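Exo beta-1,2-glucooligosaccharide sophorohydrolase (non-reducing end) (Parabacteroides distasonis ATCC 8503, PDB 5Z06) hydrolyses linear beta-1,2-glucan and beta-1,2-glucooligosaccharides of four or more units, acting as an exo-enzyme that releases sophorose from the non-reducing end. Local coordinates at residues G44-A47 / N52-E55; V46-G51 / S88-L93; D176-P181 / D216-R221. All coordinates share one frame; numbering follows the deposited sequence.

Interaction 1: residues G44-A47 / N52-E55; sequences GSVA and NSLE. With CA (calcium ion), chain C.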
loop_
_atom_site.group_PDB
_atom_site.type_symbol
_atom_site.label_atom_id
_atom_site.label_comp_id
_atom_site.label_asym_id
_atom_site.label_seq_id
_atom_site.Cartn_x
_atom_site.Cartn_y
_atom_site.Cartn_z
ATOM N N GLY A 44 13.117 8.185 -19.981
ATOM C CA GLY A 44 13.160 6.739 -19.929
ATOM C C GLY A 44 14.319 6.136 -20.684
ATOM O O GLY A 44 14.583 4.956 -20.520
ATOM N N SER A 45 15.027 6.935 -21.487
ATOM C CA SER A 45 16.135 6.426 -22.301
ATOM C C SER A 45 17.510 6.609 -21.646
ATOM O O SER A 45 18.493 6.067 -22.128
ATOM C CB SER A 45 16.129 7.090 -23.676
ATOM O OG SER A 45 16.324 8.498 -23.555
ATOM N N VAL A 46 17.592 7.391 -20.579
ATOM C CA VAL A 46 18.836 7.535 -19.848
ATOM C C VAL A 46 18.551 7.490 -18.378
ATOM O O VAL A 46 17.604 8.104 -17.877
ATOM C CB VAL A 46 19.612 8.831 -20.176
ATOM C CG1 VAL A 46 20.197 8.761 -21.593
ATOM C CG2 VAL A 46 18.752 10.075 -19.989
ATOM N N ALA A 47 19.397 6.750 -17.690
ATOM C CA ALA A 47 19.257 6.572 -16.273
ATOM C C ALA A 47 20.554 6.026 -15.733
ATOM O O ALA A 47 21.214 5.187 -16.390
ATOM C CB ALA A 47 18.131 5.589 -15.967
ATOM N N ASN A 52 14.613 5.085 -15.171
ATOM C CA ASN A 52 14.510 6.417 -15.676
ATOM C C ASN A 52 15.217 7.429 -14.814
ATOM O O ASN A 52 15.714 7.135 -13.716
ATOM C CB ASN A 52 13.030 6.765 -15.895
ATOM C CG ASN A 52 12.192 6.571 -14.653
ATOM O OD1 ASN A 52 12.523 7.082 -13.592
ATOM N ND2 ASN A 52 11.100 5.838 -14.780
ATOM N N SER A 53 15.267 8.632 -15.346
ATOM C CA SER A 53 15.824 9.761 -14.657
ATOM C C SER A 53 14.920 10.933 -14.924
ATOM O O SER A 53 13.977 10.831 -15.714
ATOM C CB SER A 53 17.222 10.036 -15.189
ATOM O OG SER A 53 17.179 10.333 -16.571
ATOM N N LEU A 54 15.218 12.041 -14.265
ATOM C CA LEU A 54 14.494 13.261 -14.460
ATOM C C LEU A 54 15.219 14.114 -15.469
ATOM O O LEU A 54 16.452 14.259 -15.419
ATOM C CB LEU A 54 14.344 14.011 -13.144
ATOM C CG LEU A 54 13.478 13.301 -12.107
ATOM C CD1 LEU A 54 13.515 14.073 -10.810
ATOM C CD2 LEU A 54 12.047 13.227 -12.590
ATOM N N GLU A 55 14.439 14.681 -16.383
ATOM C CA GLU A 55 14.974 15.512 -17.424
ATOM C C GLU A 55 14.880 16.934 -16.958
ATOM O O GLU A 55 13.817 17.409 -16.593
ATOM C CB GLU A 55 14.195 15.354 -18.725
ATOM C CG GLU A 55 14.940 15.949 -19.909
ATOM C CD GLU A 55 14.067 16.195 -21.114
ATOM O OE1 GLU A 55 13.016 15.543 -21.230
ATOM O OE2 GLU A 55 14.430 17.064 -21.943
HETATM CA CA CA C . 16.742 6.050 -11.873
#
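A47 lays its methyl group over the backbone of N52, with CB 3.6 Å from the carbonyl carbon C of N52 and about equally close to its amide nitrogen. One residue further on, S53 provides the polar link. Its OG donates a hydrogen bond to V46 O at 2.6 Å, arriving above the carbonyl plane (41° out of it) instead of within it. The serine side chain points at the loop, and a first torsion of 61° sets OG between the backbone N and the carbonyl carbon, which brings the hydroxyl up to V46. The S53 backbone nitrogen is poorly angled for the same oxygen, so the side chain makes the bond and the backbone does not. V46 CG2 flanks this hydroxyl, 3.8 Å from S53 OG. At the outer end, G44 CA rests on N52 CB at 4.0 Å, while the amide of N52 leads away and takes the backbone N of S14 on OD1.

The two segments are the limbs of the loop joining strands 42-43 and 53-59, which pair antiparallel, and S53 continues that pairing through backbone bonds with A43. Between the limbs the chain swings out around a calcium ion. N52 O binds this ion at 2.4 Å, alongside T49, E12, N13 and D175. The methyl of A47 therefore packs on the very peptide whose oxygen is a ligand, and the serine bond ties the loop's entry to its exit. Serine bond and metal together would be expected to hold the loop's shape, the one at its base and the other through N52 and T49.

Interaction 2: residues V46-G51 / S88-L93; sequences VAFTPG and SMQVRL. With CA (calcium ion), chain C.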
loop_
_atom_site.group_PDB
_atom_site.type_symbol
_atom_site.label_atom_id
_atom_site.label_comp_id
_atom_site.label_asym_id
_atom_site.label_seq_id
_atom_site.Cartn_x
_atom_site.Cartn_y
_atom_site.Cartn_z
ATOM N N VAL A 46 17.592 7.391 -20.579
ATOM C CA VAL A 46 18.836 7.535 -19.848
ATOM C C VAL A 46 18.551 7.490 -18.378
ATOM O O VAL A 46 17.604 8.104 -17.877
ATOM C CB VAL A 46 19.612 8.831 -20.176
ATOM C CG1 VAL A 46 20.197 8.761 -21.593
ATOM C CG2 VAL A 46 18.752 10.075 -19.989
ATOM N N ALA A 47 19.397 6.750 -17.690
ATOM C CA ALA A 47 19.257 6.572 -16.273
ATOM C C ALA A 47 20.554 6.026 -15.733
ATOM O O ALA A 47 21.214 5.187 -16.390
ATOM C CB ALA A 47 18.131 5.589 -15.967
ATOM N N PHE A 48 20.900 6.474 -14.527
ATOM C CA PHE A 48 21.889 5.765 -13.748
ATOM C C PHE A 48 21.273 4.512 -13.114
ATOM O O PHE A 48 21.669 3.409 -13.454
ATOM C CB PHE A 48 22.541 6.638 -12.682
ATOM C CG PHE A 48 23.658 5.935 -12.017
ATOM C CD1 PHE A 48 24.879 5.825 -12.679
ATOM C CD2 PHE A 48 23.468 5.257 -10.816
ATOM C CE1 PHE A 48 25.915 5.107 -12.127
ATOM C CE2 PHE A 48 24.504 4.543 -10.257
ATOM C CZ PHE A 48 25.728 4.471 -10.911
ATOM N N THR A 49 20.336 4.668 -12.172
ATOM C CA THR A 49 19.509 3.519 -11.763
ATOM C C THR A 49 18.455 3.342 -12.833
ATOM O O THR A 49 17.621 4.228 -13.019
ATOM C CB THR A 49 18.794 3.663 -10.432
ATOM O OG1 THR A 49 18.152 4.930 -10.375
ATOM C CG2 THR A 49 19.760 3.488 -9.305
ATOM N N PRO A 50 18.509 2.209 -13.548
ATOM C CA PRO A 50 17.599 1.996 -14.621
ATOM C C PRO A 50 16.150 2.042 -14.215
ATOM O O PRO A 50 15.762 1.876 -13.030
ATOM C CB PRO A 50 17.938 0.591 -15.105
ATOM C CG PRO A 50 18.560 -0.052 -13.937
ATOM C CD PRO A 50 19.389 1.042 -13.377
ATOM N N GLY A 51 15.394 2.150 -15.295
ATOM C CA GLY A 51 14.124 2.733 -15.328
ATOM C C GLY A 51 14.462 4.058 -15.992
ATOM O O GLY A 51 14.613 4.157 -17.204
ATOM N N SER A 88 23.550 13.452 -2.392
ATOM C CA SER A 88 24.133 12.783 -3.535
ATOM C C SER A 88 23.146 12.763 -4.712
ATOM O O SER A 88 21.953 12.565 -4.521
ATOM C CB SER A 88 24.545 11.383 -3.159
ATOM O OG SER A 88 24.820 10.609 -4.304
ATOM N N MET A 89 23.654 13.019 -5.916
ATOM C CA MET A 89 22.903 12.848 -7.155
ATOM C C MET A 89 23.783 12.205 -8.210
ATOM O O MET A 89 25.007 12.119 -8.069
ATOM C CB MET A 89 22.449 14.182 -7.719
ATOM C CG MET A 89 22.147 15.245 -6.697
ATOM S SD MET A 89 21.385 16.634 -7.524
ATOM C CE MET A 89 22.802 17.345 -8.335
ATOM N N GLN A 90 23.139 11.784 -9.283
ATOM C CA GLN A 90 23.817 11.405 -10.497
ATOM C C GLN A 90 23.372 12.452 -11.510
ATOM O O GLN A 90 22.171 12.709 -11.639
ATOM C CB GLN A 90 23.414 10.004 -10.921
ATOM C CG GLN A 90 23.943 8.919 -10.001
ATOM C CD GLN A 90 25.392 8.555 -10.246
ATOM O OE1 GLN A 90 26.030 9.025 -11.190
ATOM N NE2 GLN A 90 25.916 7.692 -9.401
ATOM N N VAL A 91 24.341 13.071 -12.195
ATOM C CA VAL A 91 24.088 14.184 -13.105
ATOM C C VAL A 91 24.717 13.833 -14.438
ATOM O O VAL A 91 25.862 13.405 -14.507
ATOM C CB VAL A 91 24.661 15.498 -12.572
ATOM C CG1 VAL A 91 24.244 16.687 -13.426
ATOM C CG2 VAL A 91 24.183 15.734 -11.157
ATOM N N ARG A 92 23.945 13.990 -15.499
ATOM C CA ARG A 92 24.418 13.702 -16.831
ATOM C C ARG A 92 24.070 14.888 -17.711
ATOM O O ARG A 92 22.951 15.396 -17.670
ATOM C CB ARG A 92 23.765 12.441 -17.350
ATOM C CG ARG A 92 24.191 12.024 -18.744
ATOM C CD ARG A 92 23.161 11.084 -19.317
ATOM N NE ARG A 92 23.502 10.595 -20.642
ATOM C CZ ARG A 92 24.123 9.452 -20.906
ATOM N NH1 ARG A 92 24.529 8.644 -19.931
ATOM N NH2 ARG A 92 24.340 9.122 -22.170
ATOM N N LEU A 93 25.046 15.331 -18.491
ATOM C CA LEU A 93 24.860 16.459 -19.375
ATOM C C LEU A 93 24.673 15.892 -20.762
ATOM O O LEU A 93 25.420 15.014 -21.189
ATOM C CB LEU A 93 26.065 17.365 -19.315
ATOM C CG LEU A 93 26.112 18.329 -18.141
ATOM C CD1 LEU A 93 25.945 17.664 -16.780
ATOM C CD2 LEU A 93 27.449 19.035 -18.222
HETATM CA CA CA C . 16.742 6.050 -11.873
#
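T49 OG1 is gripped twice, by the calcium ion at 2.3 Å and by D176 OD1 through a hydrogen bond, and the neighbouring F48 stacks on Q90 of strand 86-93. T49 O reaches the same ion at 2.3 Å, so one residue supplies both a backbone and a side-chain ligand. The phenyl ring of F48 lies flat on the carboxamide of Q90, the two planes only 7° apart. Q90 NE2 sits 3.4 Å above the F48 ring plane, over its centre, and the amide carbon CD of Q90 comes within 3.6 Å of F48 CG. Two torsions bring these flat groups together. F48 holds CG anti to its backbone N (-173°), pointing the ring at the strand, while the Q90 chain bends at its second torsion (-80°) and turns its amide along the ring.

Q90 and R92 belong to an antiparallel sheet in which strand 86-93 runs between strands 132-138 and 169-180. Q90 is bonded through its backbone to D175, a further calcium ligand, and the metal loop packs on the side of the sheet where Q90 and R92 project. D176 of strand 169-180 touches F48 and Q90, so the strand beside them flanks the stack. The F48 ring also meets Y219 and R221 of strand 219-225, placing it between two sheets.

Two residues along the strand, R92 reaches out with its chain extended from CG to NE. The guanidinium offers one face to V46, whose CG1 stands 3.9 Å from R92 NE, set off toward the rim. The side chains cross at about a right angle, and the backbone of R92 is bonded to Y173.

Interaction 3: residues D176-P181 / D216-R221; sequences DIELLP and DIKYYR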
loop_
_atom_site.group_PDB
_atom_site.type_symbol
_atom_site.label_atom_id
_atom_site.label_comp_id
_atom_site.label_asym_id
_atom_site.label_seq_id
_atom_site.Cartn_x
_atom_site.Cartn_y
_atom_site.Cartn_z
ATOM N N ASP A 176 18.912 9.538 -8.988
ATOM C CA ASP A 176 19.406 9.109 -7.686
ATOM C C ASP A 176 19.728 10.252 -6.746
ATOM O O ASP A 176 20.807 10.319 -6.152
ATOM C CB ASP A 176 20.555 8.171 -7.900
ATOM C CG ASP A 176 20.173 7.065 -8.820
ATOM O OD1 ASP A 176 19.114 6.452 -8.574
ATOM O OD2 ASP A 176 20.879 6.846 -9.811
ATOM N N ILE A 177 18.746 11.137 -6.635
ATOM C CA ILE A 177 18.810 12.309 -5.800
ATOM C C ILE A 177 18.396 11.829 -4.432
ATOM O O ILE A 177 17.255 11.391 -4.216
ATOM C CB ILE A 177 17.861 13.402 -6.267
ATOM C CG1 ILE A 177 18.064 13.676 -7.761
ATOM C CG2 ILE A 177 18.089 14.655 -5.444
ATOM C CD1 ILE A 177 17.060 14.599 -8.371
ATOM N N GLU A 178 19.343 11.881 -3.511
ATOM C CA GLU A 178 19.155 11.297 -2.202
ATOM C C GLU A 178 20.132 11.863 -1.187
ATOM O O GLU A 178 21.223 12.360 -1.542
ATOM C CB GLU A 178 19.331 9.775 -2.278
ATOM C CG GLU A 178 20.688 9.324 -2.775
ATOM C CD GLU A 178 20.765 7.832 -3.016
ATOM O OE1 GLU A 178 19.875 7.072 -2.559
ATOM O OE2 GLU A 178 21.736 7.414 -3.664
ATOM N N LEU A 179 19.724 11.766 0.074
ATOM C CA LEU A 179 20.589 12.062 1.185
ATOM C C LEU A 179 21.279 10.776 1.588
ATOM O O LEU A 179 20.629 9.735 1.695
ATOM C CB LEU A 179 19.794 12.642 2.340
ATOM C CG LEU A 179 18.992 13.898 2.052
ATOM C CD1 LEU A 179 18.415 14.440 3.338
ATOM C CD2 LEU A 179 19.835 14.948 1.358
ATOM N N LEU A 180 22.594 10.853 1.782
ATOM C CA LEU A 180 23.423 9.712 2.164
ATOM C C LEU A 180 24.274 10.098 3.361
ATOM O O LEU A 180 24.524 11.283 3.580
ATOM C CB LEU A 180 24.353 9.306 1.032
ATOM C CG LEU A 180 23.719 8.676 -0.201
ATOM C CD1 LEU A 180 24.753 8.482 -1.302
ATOM C CD2 LEU A 180 23.086 7.335 0.135
ATOM N N PRO A 181 24.722 9.098 4.138
ATOM C CA PRO A 181 25.566 9.425 5.272
ATOM C C PRO A 181 26.985 9.742 4.802
ATOM O O PRO A 181 27.364 9.352 3.704
ATOM C CB PRO A 181 25.509 8.159 6.130
ATOM C CG PRO A 181 25.213 7.072 5.174
ATOM C CD PRO A 181 24.406 7.662 4.073
ATOM N N ASP A 216 24.776 -4.712 4.355
ATOM C CA ASP A 216 24.070 -3.456 4.114
ATOM C C ASP A 216 24.330 -2.910 2.690
ATOM O O ASP A 216 25.029 -1.913 2.475
ATOM C CB ASP A 216 24.408 -2.443 5.210
ATOM C CG ASP A 216 23.398 -1.324 5.296
ATOM O OD1 ASP A 216 22.392 -1.351 4.561
ATOM O OD2 ASP A 216 23.597 -0.392 6.085
ATOM N N ILE A 217 23.741 -3.595 1.717
ATOM C CA ILE A 217 23.852 -3.220 0.315
ATOM C C ILE A 217 22.871 -2.100 -0.044
ATOM O O ILE A 217 21.866 -1.864 0.656
ATOM C CB ILE A 217 23.669 -4.427 -0.629
ATOM C CG1 ILE A 217 22.270 -5.032 -0.534
ATOM C CG2 ILE A 217 24.716 -5.493 -0.333
ATOM C CD1 ILE A 217 21.821 -5.655 -1.828
ATOM N N LYS A 218 23.164 -1.425 -1.152
ATOM C CA LYS A 218 22.362 -0.277 -1.574
ATOM C C LYS A 218 21.088 -0.770 -2.273
ATOM O O LYS A 218 19.978 -0.374 -1.942
ATOM C CB LYS A 218 23.178 0.626 -2.496
ATOM C CG LYS A 218 22.595 2.014 -2.690
ATOM C CD LYS A 218 23.333 2.762 -3.788
ATOM C CE LYS A 218 22.752 4.139 -4.043
ATOM N NZ LYS A 218 22.963 5.058 -2.910
ATOM N N TYR A 219 21.280 -1.633 -3.253
ATOM C CA TYR A 219 20.178 -2.170 -4.014
ATOM C C TYR A 219 20.649 -3.351 -4.798
ATOM O O TYR A 219 21.846 -3.620 -4.881
ATOM C CB TYR A 219 19.539 -1.123 -4.941
ATOM C CG TYR A 219 20.450 -0.187 -5.741
ATOM C CD1 TYR A 219 21.350 -0.668 -6.691
ATOM C CD2 TYR A 219 20.317 1.198 -5.618
ATOM C CE1 TYR A 219 22.136 0.201 -7.437
ATOM C CE2 TYR A 219 21.091 2.069 -6.361
ATOM C CZ TYR A 219 21.993 1.567 -7.271
ATOM O OH TYR A 219 22.744 2.444 -8.007
ATOM N N TYR A 220 19.688 -4.081 -5.326
ATOM C CA TYR A 220 19.955 -5.107 -6.308
ATOM C C TYR A 220 19.768 -4.471 -7.670
ATOM O O TYR A 220 18.841 -3.689 -7.854
ATOM C CB TYR A 220 18.996 -6.266 -6.120
ATOM C CG TYR A 220 19.208 -6.971 -4.813
ATOM C CD1 TYR A 220 20.228 -7.913 -4.673
ATOM C CD2 TYR A 220 18.403 -6.687 -3.712
ATOM C CE1 TYR A 220 20.433 -8.567 -3.470
ATOM C CE2 TYR A 220 18.595 -7.331 -2.501
ATOM C CZ TYR A 220 19.604 -8.274 -2.380
ATOM O OH TYR A 220 19.783 -8.904 -1.167
ATOM N N ARG A 221 20.662 -4.764 -8.599
ATOM C CA ARG A 221 20.498 -4.343 -9.967
ATOM C C ARG A 221 20.027 -5.550 -10.712
ATOM O O ARG A 221 20.652 -6.619 -10.602
ATOM C CB ARG A 221 21.818 -3.875 -10.573
ATOM C CG ARG A 221 21.891 -2.385 -10.828
ATOM C CD ARG A 221 23.222 -1.984 -11.450
ATOM N NE ARG A 221 23.600 -0.641 -11.010
ATOM C CZ ARG A 221 24.849 -0.210 -10.806
ATOM N NH1 ARG A 221 25.905 -1.009 -11.002
ATOM N NH2 ARG A 221 25.044 1.046 -10.393
#
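A classic beta bulge at K218 and Y219, which both face V262 of strand 254-262, sends the lysine across to strand 169-180. K218 NZ gives a hydrogen bond to E178 OE2 at 2.8 Å, and the pair forms a salt bridge. The lysine comes to OE2 on the syn side, 33° out of the carboxylate plane, and the other oxygen, OE1, lies 3.7 Å from K218 NZ. OE1 has a long, weak ion pair with R238.

The side chains approach from opposite directions. E178 leaves its strand with CG between the backbone N and the carbonyl carbon (59°) and then runs extended. K218 is straight for most of its length and turns at its last torsion (68°), which swings NZ to the carboxylate. L180 lies across the lysine at about a right angle, its CD2 3.8 Å from K218 NZ, so a methyl group borders the ammonium beside the ion pair. E178, L180 and K218 are all buried, and a buried charge pair of this kind would be expected to keep both groups ionised, each offsetting the cost of burying the other. Close to the bulge, K218 CB sits over the rim of one face of its neighbour Y219, and that tyrosine side chain also touches T49 of the calcium loop.

Strand 169-180 belongs to the calcium-bearing sheet, where E178 is paired through its backbone with S88 of strand 86-93 and packs its side chain on V9 of strand 9-11. Strand 219-225 sits between strands 232-237 and 254-262 in a separate four-stranded antiparallel sheet, consistent with a fibronectin type III-like module, and the salt bridge joins these two sheets.

In the fold
From the N terminus, interaction 1 comes first and closes the short loop between strands 42-43 and 53-59. Interaction 2 starts from the same stretch, sharing V46 and A47, but carries the calcium loop across to strand 86-93. Their centres are 7 Å apart. Interaction 3 follows in series, closing an excursion of similar length to that of interaction 2, from strand 169-180 to strand 219-225. Strand 169-180 pairs with both 53-59 and 86-93, so all three contacts reach one antiparallel sheet. Interactions 2 and 3 touch directly: S88 with E178 and T49 with D176 bind strand 86-93 and the calcium loop to strand 169-180, while T49 packing on Y219 reaches the four-stranded sheet.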